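Local atomic coordinates of N-acetyltransferase (Trypanosoma brucei, PDB entry 3I3G), a protein that probably transfers the acetyl group of acetyl-CoA to D-glucosamine 6-phosphate, an early step toward UDP-N-acetylglucosamine, as a GNAT-fold enzyme of the GNA1 subfamily. Residues A[32-35]-A[36-40]; A[48-51]-A[52-56]; A[57-61]-A[62-66]. All coordinates share one frame; numbering follows the deposited sequence.

Interaction 1. Residues A[32-35]-A[36-40]; sequences SSHL and ELLGH
His34 and Leu38, one turn apart on helix 31-38, cross obliquely, the leucine lying over one face of the imidazole. Leu38 CG sits above the ring but displaced toward its rim, and the branch that touches is CD1, 3.6 Å from His34 CE1. The two side chains set off from the helix differently: CG of His34 stands anti to its own N (chi1 -174°), whereas CG of Leu38 is turned beside its N (chi1 -67°), which carries the leucine back along the helix to the ring. The same turn brings Leu38 CG to 3.4 Å from His34 O, the carbonyl that also accepts Leu38 N at 3.0 Å. Beneath the side chains run ordinary i to i+4 bonds, Glu36 N to Ser32 O at 3.3 Å and Leu37 N to Ser33 O at 3.1 Å; the last, Gly39 N to Leu35 O, is weak. Ser33 OG is tied to Ile77 N, and Leu37 rests on Ile77 and Val103, so this side of the helix is fastened to strands 76-86 and 96-104. The rings of His34 and Phe89 of the second subunit meet with planes at about 80°, and Thr90 of that subunit packs on Leu38. The imidazole also touches Thr66 and Val68 of strand 65-71, while His34 NE2 hydrogen-bonds Ser80 OG. Hydrocarbon against the ring and a hydroxyl at its NE2 together would restrict rotation of the imidazole and give this buried polar atom a partner.

Interaction 2. Residues A[48-51]-A[52-56]; sequences SGVE and LANIA
Ser48 and Leu52 meet at the start of helix 49-61, where Leu52 N bonds to Ser48 O at 2.9 Å and the leucine CG lies 3.4 Å from that same oxygen. The capping bonds come first in the chain. Ser48 is the N-cap: its OG accepts Glu51 N at 3.1 Å, and Glu51 returns the grip by accepting Ser48 N on OE1 at 2.9 Å, through the anti lone pair and almost straight at 172°. This reciprocal pair is a capping box. Glu51 reaches back because its CG is turned beside its own N (chi1 -68°) and the chain then runs extended; a weak bond from Ser48 OG adds to the hold on OE1. Negative charge at this helix start would probably be favoured by the helix dipole. Main-chain bonds carry the helix onward, Ala53 N to Gly49 O, Asn54 N to Val50 O and Ile55 N to Glu51 O. Van der Waals contacts follow the same i to i+4 spacing. Val50 and Asn54 lie side by side and point the same way, with CG1 4.1 Å from ND2, and Ile55 CG1 comes within 3.3 Å of Glu51 O. Of the residues in contact here, Leu52 is the buried one. It packs against Leu31 and Leu35 of helix 31-38 and touches Phe89 of the second subunit, while Ile55 leans on Lys88 of that subunit; the capped end therefore joins two successive helices of one chain to the dimer partner, with the polar box on the exposed side.

Interaction 3. Residues A[57-61]-A[62-66]; sequences DMRRR and AGIVT
Arg59 and Ile64 face each other across a Schellman motif that ends helix 49-61 and turns the chain into strand 65-71. Gly63, with phi 76°, makes the turn, as Ile64 N reaches back to Arg59 O at 3.0 Å and Gly63 N to Arg60 O at 2.9 Å, the latter from above the carbonyl plane. The side chain of Arg59 then runs out past Ile64, the two crossing at a slant. Its CB and CG each lie 4.1 Å from Ile64 CD1, the end of the longer isoleucine branch. The chain bends at the CG-CD bond (chi3 63°), which swings NE and the guanidinium round. NE lies an unusually short 2.5 Å from a water O that also hydrogen-bonds Thr66 OG1, so the water position is less certain and this bridge from helix to strand is tentative. CZ lies over Ile64 CG2, and NH1 is closer still to that methyl at 3.5 Å; Thr66 OG1 lies at the guanidinium edge, in its plane. The remaining nitrogen, NH2, donates to the carbonyl oxygen of Pro87 of the second subunit, whose Phe89 also packs on Arg59. That bond is the firm hold on the buried guanidinium and would limit its rotation, while Ile64 CG2 and CD1 pack over one face. Thr66 OG1 is anchored in addition to Ser82 OG of strand 76-86. Next along the helix, Arg60 folds back to Asp57 in a salt bridge, its NH2 2.6 Å from Asp57 OD1.

In the fold
All three contacts are local ones, in series along the chain from helix 31-38 to the start of strand 65-71. Interactions 2 and 3 share helix 49-61, one at its capped start and the other at its Schellman end; interaction 1 belongs to the preceding helix, 31-38. Interaction 2 is a surface contact, about 18 Å from the chain centre to its own centre, whereas 1 and 3 are partly buried, each about 12 Å away. The chemistry changes accordingly: a serine-glutamate box outside, an imidazole under leucine, a guanidinium held by a carbonyl of the partner chain. Leu35 CD2 meets Leu52 CD2 at 4.0 Å, joining 1 to 2, and all three reach the second subunit around Phe89.

Interaction 1. Residues A[32-35]-A[36-40]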
loop_
_atom_site.group_PDB
_atom_site.type_symbol
_atom_site.label_atom_id
_atom_site.label_comp_id
_atom_site.label_asym_id
_atom_site.label_seq_id
_atom_site.Cartn_x
_atom_site.Cartn_y
_atom_site.Cartn_z
ATOM N N SER A 32 22.117 5.380 -5.034
ATOM C CA SER A 32 22.356 6.797 -5.295
ATOM C C SER A 32 21.751 7.232 -6.628
ATOM O O SER A 32 21.056 8.245 -6.703
ATOM C CB SER A 32 23.853 7.110 -5.265
ATOM O OG SER A 32 24.536 6.449 -6.317
ATOM N N SER A 33 22.021 6.464 -7.679
ATOM C CA SER A 33 21.483 6.768 -9.000
ATOM C C SER A 33 19.963 6.657 -8.986
ATOM O O SER A 33 19.263 7.401 -9.674
ATOM C CB SER A 33 22.070 5.821 -10.047
ATOM O OG SER A 33 21.600 6.145 -11.343
ATOM N N HIS A 34 19.463 5.719 -8.190
ATOM C CA HIS A 34 18.031 5.492 -8.054
ATOM C C HIS A 34 17.339 6.708 -7.438
ATOM O O HIS A 34 16.268 7.119 -7.889
ATOM C CB HIS A 34 17.785 4.243 -7.204
ATOM C CG HIS A 34 16.345 3.844 -7.111
ATOM N ND1 HIS A 34 15.629 3.913 -5.935
ATOM C CD2 HIS A 34 15.489 3.367 -8.045
ATOM C CE1 HIS A 34 14.394 3.497 -6.149
ATOM N NE2 HIS A 34 14.283 3.160 -7.421
ATOM N N LEU A 35 17.957 7.283 -6.411
ATOM C CA LEU A 35 17.400 8.456 -5.746
ATOM C C LEU A 35 17.295 9.626 -6.717
ATOM O O LEU A 35 16.328 10.389 -6.689
ATOM C CB LEU A 35 18.257 8.852 -4.540
ATOM C CG LEU A 35 17.832 10.120 -3.795
ATOM C CD1 LEU A 35 16.398 10.000 -3.304
ATOM C CD2 LEU A 35 18.775 10.405 -2.639
ATOM N N GLU A 36 18.301 9.762 -7.573
ATOM C CA GLU A 36 18.319 10.818 -8.577
ATOM C C GLU A 36 17.132 10.670 -9.524
ATOM O O GLU A 36 16.457 11.647 -9.854
ATOM C CB GLU A 36 19.634 10.778 -9.357
ATOM C CG GLU A 36 19.811 11.911 -10.352
ATOM C CD GLU A 36 21.221 11.973 -10.904
ATOM O OE1 GLU A 36 21.463 12.769 -11.835
ATOM O OE2 GLU A 36 22.087 11.225 -10.405
ATOM N N LEU A 37 16.878 9.438 -9.953
ATOM C CA LEU A 37 15.739 9.145 -10.813
ATOM C C LEU A 37 14.431 9.544 -10.138
ATOM O O LEU A 37 13.587 10.208 -10.742
ATOM C CB LEU A 37 15.708 7.657 -11.169
ATOM C CG LEU A 37 14.504 7.169 -11.980
ATOM C CD1 LEU A 37 14.519 7.766 -13.377
ATOM C CD2 LEU A 37 14.490 5.653 -12.051
ATOM N N LEU A 38 14.266 9.135 -8.885
ATOM C CA LEU A 38 13.044 9.431 -8.142
ATOM C C LEU A 38 12.800 10.935 -8.048
ATOM O O LEU A 38 11.675 11.374 -7.812
ATOM C CB LEU A 38 13.091 8.803 -6.747
ATOM C CG LEU A 38 13.067 7.272 -6.697
ATOM C CD1 LEU A 38 13.284 6.770 -5.275
ATOM C CD2 LEU A 38 11.765 6.734 -7.263
ATOM N N GLY A 39 13.857 11.716 -8.233
ATOM C CA GLY A 39 13.743 13.171 -8.220
ATOM C C GLY A 39 12.783 13.673 -9.283
ATOM O O GLY A 39 12.275 14.791 -9.197
ATOM N N HIS A 40 12.532 12.842 -10.288
ATOM C CA HIS A 40 11.630 13.208 -11.374
ATOM C C HIS A 40 10.171 12.979 -10.996
ATOM O O HIS A 40 9.263 13.507 -11.640
ATOM C CB HIS A 40 11.968 12.420 -12.642
ATOM C CG HIS A 40 13.330 12.711 -13.189
ATOM N ND1 HIS A 40 13.597 13.815 -13.968
ATOM C CD2 HIS A 40 14.501 12.042 -13.067
ATOM C CE1 HIS A 40 14.876 13.815 -14.304
ATOM N NE2 HIS A 40 15.446 12.749 -13.771
#

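Interaction 2. Residues A[48-51]-A[52-56]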
loop_
_atom_site.group_PDB
_atom_site.type_symbol
_atom_site.label_atom_id
_atom_site.label_comp_id
_atom_site.label_asym_id
_atom_site.label_seq_id
_atom_site.Cartn_x
_atom_site.Cartn_y
_atom_site.Cartn_z
ATOM N N SER A 48 22.768 10.271 2.271
ATOM C CA SER A 48 24.068 9.613 2.253
ATOM C C SER A 48 23.915 8.151 1.852
ATOM O O SER A 48 22.822 7.592 1.921
ATOM C CB SER A 48 24.734 9.709 3.625
ATOM O OG SER A 48 24.005 8.968 4.590
ATOM N N GLY A 49 25.015 7.533 1.434
ATOM C CA GLY A 49 25.006 6.115 1.100
ATOM C C GLY A 49 24.520 5.275 2.266
ATOM O O GLY A 49 23.765 4.319 2.085
ATOM N N VAL A 50 24.952 5.637 3.469
ATOM C CA VAL A 50 24.535 4.929 4.675
ATOM C C VAL A 50 23.029 5.041 4.890
ATOM O O VAL A 50 22.362 4.052 5.190
ATOM C CB VAL A 50 25.266 5.458 5.923
ATOM C CG1 VAL A 50 24.564 4.985 7.189
ATOM C CG2 VAL A 50 26.722 5.012 5.915
ATOM N N GLU A 51 22.499 6.250 4.734
ATOM C CA GLU A 51 21.067 6.482 4.894
ATOM C C GLU A 51 20.267 5.709 3.852
ATOM O O GLU A 51 19.262 5.074 4.172
ATOM C CB GLU A 51 20.751 7.977 4.804
ATOM C CG GLU A 51 21.285 8.788 5.975
ATOM C CD GLU A 51 21.081 10.281 5.800
ATOM O OE1 GLU A 51 21.375 10.805 4.704
ATOM O OE2 GLU A 51 20.632 10.935 6.767
ATOM N N LEU A 52 20.719 5.764 2.604
ATOM C CA LEU A 52 20.054 5.046 1.524
ATOM C C LEU A 52 20.016 3.546 1.806
ATOM O O LEU A 52 18.979 2.902 1.656
ATOM C CB LEU A 52 20.751 5.317 0.188
ATOM C CG LEU A 52 20.529 6.701 -0.425
ATOM C CD1 LEU A 52 21.523 6.961 -1.549
ATOM C CD2 LEU A 52 19.097 6.846 -0.924
ATOM N N ALA A 53 21.154 2.998 2.219
ATOM C CA ALA A 53 21.255 1.572 2.509
ATOM C C ALA A 53 20.253 1.148 3.579
ATOM O O ALA A 53 19.595 0.115 3.450
ATOM C CB ALA A 53 22.672 1.214 2.936
ATOM N N ASN A 54 20.146 1.948 4.634
ATOM C CA ASN A 54 19.228 1.650 5.727
ATOM C C ASN A 54 17.773 1.651 5.275
ATOM O O ASN A 54 16.980 0.815 5.706
ATOM C CB ASN A 54 19.424 2.635 6.880
ATOM C CG ASN A 54 20.698 2.372 7.655
ATOM O OD1 ASN A 54 21.344 1.340 7.473
ATOM N ND2 ASN A 54 21.065 3.303 8.527
ATOM N N ILE A 55 17.428 2.595 4.407
ATOM C CA ILE A 55 16.077 2.674 3.865
ATOM C C ILE A 55 15.776 1.456 2.997
ATOM O O ILE A 55 14.704 0.859 3.099
ATOM C CB ILE A 55 15.875 3.955 3.039
ATOM C CG1 ILE A 55 15.986 5.189 3.939
ATOM C CG2 ILE A 55 14.528 3.925 2.335
ATOM C CD1 ILE A 55 16.038 6.497 3.180
ATOM N N ALA A 56 16.727 1.095 2.141
ATOM C CA ALA A 56 16.582 -0.085 1.300
ATOM C C ALA A 56 16.353 -1.315 2.172
ATOM O O ALA A 56 15.577 -2.201 1.822
ATOM C CB ALA A 56 17.812 -0.271 0.426
#

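Interaction 3. Residues A[57-61]-A[62-66]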
loop_
_atom_site.group_PDB
_atom_site.type_symbol
_atom_site.label_atom_id
_atom_site.label_comp_id
_atom_site.label_asym_id
_atom_site.label_seq_id
_atom_site.Cartn_x
_atom_site.Cartn_y
_atom_site.Cartn_z
ATOM N N ASP A 57 17.033 -1.357 3.314
ATOM C CA ASP A 57 16.853 -2.444 4.269
ATOM C C ASP A 57 15.439 -2.488 4.826
ATOM O O ASP A 57 14.801 -3.541 4.840
ATOM C CB ASP A 57 17.848 -2.325 5.420
ATOM C CG ASP A 57 18.940 -3.361 5.345
ATOM O OD1 ASP A 57 19.801 -3.258 4.447
ATOM O OD2 ASP A 57 18.932 -4.286 6.187
ATOM N N MET A 58 14.971 -1.355 5.257
ATOM C CA MET A 58 13.666 -1.254 5.852
ATOM C C MET A 58 12.629 -1.696 4.814
ATOM O O MET A 58 11.726 -2.392 5.132
ATOM C CB MET A 58 13.409 0.131 6.347
ATOM C CG MET A 58 14.289 0.573 7.447
ATOM S SD MET A 58 13.978 -0.317 8.979
ATOM C CE MET A 58 14.865 -1.741 8.749
ATOM N N ARG A 59 12.811 -1.294 3.575
ATOM C CA ARG A 59 11.884 -1.621 2.496
ATOM C C ARG A 59 11.839 -3.123 2.218
ATOM O O ARG A 59 10.762 -3.691 2.032
ATOM C CB ARG A 59 12.224 -0.834 1.226
ATOM C CG ARG A 59 11.870 0.645 1.316
ATOM C CD ARG A 59 12.420 1.445 0.142
ATOM N NE ARG A 59 11.854 1.024 -1.137
ATOM C CZ ARG A 59 10.703 1.470 -1.632
ATOM N NH1 ARG A 59 10.271 1.032 -2.806
ATOM N NH2 ARG A 59 9.979 2.349 -0.953
ATOM N N ARG A 60 13.002 -3.765 2.197
ATOM C CA ARG A 60 13.052 -5.215 2.024
ATOM C C ARG A 60 12.355 -5.915 3.185
ATOM O O ARG A 60 11.684 -6.931 2.998
ATOM C CB ARG A 60 14.494 -5.709 1.905
ATOM C CG ARG A 60 15.108 -5.521 0.528
ATOM C CD ARG A 60 16.402 -6.313 0.395
ATOM N NE ARG A 60 17.316 -6.048 1.502
ATOM C CZ ARG A 60 18.172 -5.033 1.533
ATOM N NH1 ARG A 60 18.232 -4.187 0.516
ATOM N NH2 ARG A 60 18.967 -4.866 2.583
ATOM N N ARG A 61 12.520 -5.362 4.383
ATOM C CA ARG A 61 11.876 -5.896 5.578
ATOM C C ARG A 61 10.359 -5.840 5.449
ATOM O O ARG A 61 9.647 -6.681 6.000
ATOM C CB ARG A 61 12.318 -5.113 6.815
ATOM C CG ARG A 61 13.758 -5.357 7.223
ATOM C CD ARG A 61 13.973 -6.817 7.576
ATOM N NE ARG A 61 15.237 -7.038 8.268
ATOM C CZ ARG A 61 15.606 -8.203 8.788
ATOM N NH1 ARG A 61 14.804 -9.254 8.695
ATOM N NH2 ARG A 61 16.774 -8.319 9.404
ATOM N N ALA A 62 9.874 -4.841 4.721
ATOM C CA ALA A 62 8.444 -4.671 4.502
ATOM C C ALA A 62 7.961 -5.530 3.337
ATOM O O ALA A 62 6.790 -5.480 2.960
ATOM C CB ALA A 62 8.116 -3.205 4.259
ATOM N N GLY A 63 8.870 -6.319 2.773
ATOM C CA GLY A 63 8.536 -7.209 1.666
ATOM C C GLY A 63 8.388 -6.482 0.345
ATOM O O GLY A 63 7.877 -7.039 -0.626
ATOM N N ILE A 64 8.837 -5.232 0.307
ATOM C CA ILE A 64 8.766 -4.434 -0.911
ATOM C C ILE A 64 9.810 -4.885 -1.924
ATOM O O ILE A 64 10.984 -5.056 -1.591
ATOM C CB ILE A 64 8.976 -2.936 -0.620
ATOM C CG1 ILE A 64 7.904 -2.420 0.339
ATOM C CG2 ILE A 64 8.961 -2.134 -1.914
ATOM C CD1 ILE A 64 8.104 -0.979 0.751
ATOM N N VAL A 65 9.372 -5.078 -3.164
ATOM C CA VAL A 65 10.274 -5.414 -4.255
ATOM C C VAL A 65 10.368 -4.237 -5.218
ATOM O O VAL A 65 9.351 -3.684 -5.635
ATOM C CB VAL A 65 9.784 -6.645 -5.038
ATOM C CG1 VAL A 65 10.757 -6.981 -6.158
ATOM C CG2 VAL A 65 9.605 -7.831 -4.107
ATOM N N THR A 66 11.591 -3.853 -5.565
ATOM C CA THR A 66 11.794 -2.769 -6.517
ATOM C C THR A 66 12.525 -3.263 -7.759
ATOM O O THR A 66 13.635 -3.791 -7.672
ATOM C CB THR A 66 12.577 -1.597 -5.894
ATOM O OG1 THR A 66 11.877 -1.110 -4.742
ATOM C CG2 THR A 66 12.728 -0.467 -6.902
HETATM O O HOH W 1 13.256 -0.594 -2.436
#